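Local coordinates for histidine-rich glycoprotein (Oryctolagus cuniculus, PDB 4CCV), which acts as a plasma adapter glycoprotein, binding heparin, heparan sulfate, heme, thrombospondin, plasminogen and divalent metal ions, and helps regulate angiogenesis, coagulation and fibrinolysis, at residues L81-D84 / V85-N89. Sequence-based numbering, arbitrary orientation.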
ATOM      1  N   LEU A  81      -5.237  -6.488   5.217  1.00 29.71           N
ATOM      2  CA  LEU A  81      -6.709  -6.465   5.411  1.00 31.10           C
ATOM      3  C   LEU A  81      -7.162  -7.805   6.007  1.00 30.83           C
ATOM      4  O   LEU A  81      -6.897  -8.880   5.457  1.00 29.53           O
ATOM      5  CB  LEU A  81      -7.437  -6.257   4.091  1.00 34.58           C
ATOM      6  CG  LEU A  81      -6.810  -5.189   3.165  1.00 42.12           C
ATOM      7  CD1 LEU A  81      -7.207  -5.359   1.688  1.00 48.88           C
ATOM      8  CD2 LEU A  81      -7.204  -3.839   3.628  1.00 41.92           C
ATOM      9  N   SER A  82      -7.784  -7.722   7.165  1.00 28.86           N
ATOM     10  CA  SER A  82      -8.211  -8.894   7.862  1.00 34.04           C
ATOM     11  C   SER A  82      -9.725  -9.053   7.759  1.00 32.59           C
ATOM     12  O   SER A  82     -10.494  -8.160   8.127  1.00 33.54           O
ATOM     13  CB  SER A  82      -7.788  -8.777   9.325  1.00 35.20           C
ATOM     14  OG  SER A  82      -8.110  -9.954   9.985  1.00 42.53           O
ATOM     15  N   PHE A  83     -10.139 -10.194   7.242  1.00 35.01           N
ATOM     16  CA  PHE A  83     -11.536 -10.462   6.953  1.00 35.25           C
ATOM     17  C   PHE A  83     -12.076 -11.644   7.747  1.00 39.17           C
ATOM     18  O   PHE A  83     -11.444 -12.696   7.918  1.00 39.69           O
ATOM     19  CB  PHE A  83     -11.802 -10.769   5.459  1.00 35.26           C
ATOM     20  CG  PHE A  83     -11.637  -9.588   4.566  1.00 33.22           C
ATOM     21  CD1 PHE A  83     -12.716  -8.741   4.301  1.00 31.67           C
ATOM     22  CD2 PHE A  83     -10.381  -9.303   3.978  1.00 31.53           C
ATOM     23  CE1 PHE A  83     -12.554  -7.639   3.482  1.00 30.41           C
ATOM     24  CE2 PHE A  83     -10.228  -8.199   3.174  1.00 30.46           C
ATOM     25  CZ  PHE A  83     -11.311  -7.378   2.906  1.00 31.47           C
ATOM     26  N   ASP A  84     -13.315 -11.466   8.181  1.00 44.08           N
ATOM     27  CA  ASP A  84     -14.130 -12.572   8.639  1.00 49.92           C
ATOM     28  C   ASP A  84     -14.067 -13.675   7.577  1.00 51.95           C
ATOM     29  O   ASP A  84     -14.189 -13.385   6.377  1.00 50.45           O
ATOM     30  CB  ASP A  84     -15.556 -12.068   8.748  1.00 54.44           C
ATOM     31  CG  ASP A  84     -16.458 -13.064   9.390  1.00 62.59           C
ATOM     32  OD1 ASP A  84     -16.564 -14.205   8.883  1.00 69.03           O
ATOM     33  OD2 ASP A  84     -17.063 -12.691  10.406  1.00 66.26           O
ATOM     34  N   VAL A  85     -13.872 -14.923   7.966  1.00 55.55           N
ATOM     35  CA  VAL A  85     -13.884 -15.986   6.940  1.00 61.02           C
ATOM     36  C   VAL A  85     -15.204 -16.094   6.144  1.00 65.40           C
ATOM     37  O   VAL A  85     -15.218 -16.726   5.096  1.00 67.04           O
ATOM     38  CB  VAL A  85     -13.538 -17.367   7.512  1.00 65.70           C
ATOM     39  CG1 VAL A  85     -12.153 -17.324   8.146  1.00 66.08           C
ATOM     40  CG2 VAL A  85     -14.603 -17.836   8.503  1.00 70.13           C
ATOM     41  N   GLU A  86     -16.294 -15.499   6.649  1.00 67.50           N
ATOM     42  CA  GLU A  86     -17.611 -15.507   5.974  1.00 73.88           C
ATOM     43  C   GLU A  86     -17.888 -14.331   5.014  1.00 68.45           C
ATOM     44  O   GLU A  86     -18.915 -14.310   4.329  1.00 69.72           O
ATOM     45  CB  GLU A  86     -18.734 -15.573   7.025  1.00 79.84           C
ATOM     46  CG  GLU A  86     -18.690 -16.835   7.871  1.00 88.42           C
ATOM     47  CD  GLU A  86     -19.182 -16.614   9.292  1.00 94.60           C
ATOM     48  OE1 GLU A  86     -18.758 -15.619   9.928  1.00 92.46           O
ATOM     49  OE2 GLU A  86     -19.990 -17.443   9.773  1.00100.15           O
ATOM     50  N   ALA A  87     -16.973 -13.373   4.954  1.00 60.43           N
ATOM     51  CA  ALA A  87     -17.103 -12.208   4.095  1.00 58.46           C
ATOM     52  C   ALA A  87     -17.315 -12.609   2.638  1.00 61.03           C
ATOM     53  O   ALA A  87     -16.706 -13.566   2.159  1.00 63.50           O
ATOM     54  CB  ALA A  87     -15.849 -11.336   4.229  1.00 54.69           C
ATOM     55  N   SER A  88     -18.197 -11.891   1.942  1.00 62.84           N
ATOM     56  CA  SER A  88     -18.558 -12.224   0.562  1.00 68.73           C
ATOM     57  C   SER A  88     -17.864 -11.343  -0.469  1.00 65.55           C
ATOM     58  O   SER A  88     -17.906 -11.623  -1.664  1.00 73.13           O
ATOM     59  CB  SER A  88     -20.072 -12.099   0.366  1.00 75.02           C
ATOM     60  OG  SER A  88     -20.531 -10.822   0.804  1.00 77.00           O
ATOM     61  N   ASN A  89     -17.254 -10.267  -0.011  1.00 59.15           N
ATOM     62  CA  ASN A  89     -16.499  -9.393  -0.880  1.00 55.65           C
ATOM     63  C   ASN A  89     -15.404  -8.696  -0.085  1.00 49.02           C
ATOM     64  O   ASN A  89     -15.252  -8.923   1.110  1.00 49.13           O
ATOM     65  CB  ASN A  89     -17.446  -8.369  -1.516  1.00 55.69           C
ATOM     66  CG  ASN A  89     -18.161  -7.489  -0.493  1.00 53.98           C
ATOM     67  OD1 ASN A  89     -17.598  -7.006   0.531  1.00 47.65           O
ATOM     68  ND2 ASN A  89     -19.417  -7.247  -0.777  1.00 56.55           N
TER
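Glu86 N donates its hydrogen to Asp84 OD1 across only 2.6 Å, the bond nearly straight at 163° and received on the anti lone pair, away from OD2. The aspartate can reach forward because a chi1 of -172° turns CG away from its own N and past the carbonyl carbon, which brings OD1 into line with the N-H two residues on. One step further along the chain, Ala87 N donates to Asp84 O at 3.1 Å, closing the turn. Asp84 therefore holds the turn twice, once by side chain and once by main chain.

The Glu86 side chain bends at chi2 and comes back beside the aspartate. Its OE1 lies 2.8 Å from Asp84 OD1, with the two carboxylates nearly coplanar; if both groups are charged this closeness should be unfavourable, and it might raise the pKa of one of them. Toward the buried Phe83 ring, Ala87 CB packs obliquely against CD1 at 4.1 Å, and Asn89 O approaches CE1 of the same ring at 3.8 Å. Leu90 and Pro93 also touch this phenylalanine, while Asn89 OD1 accepts from Glu91 N.

The arrangement is an Asx turn overlapping a type I beta turn, Asp84 to Ala87, which opens the exposed loop joining antiparallel strands 73-84 and 95-104 of the second cystatin domain.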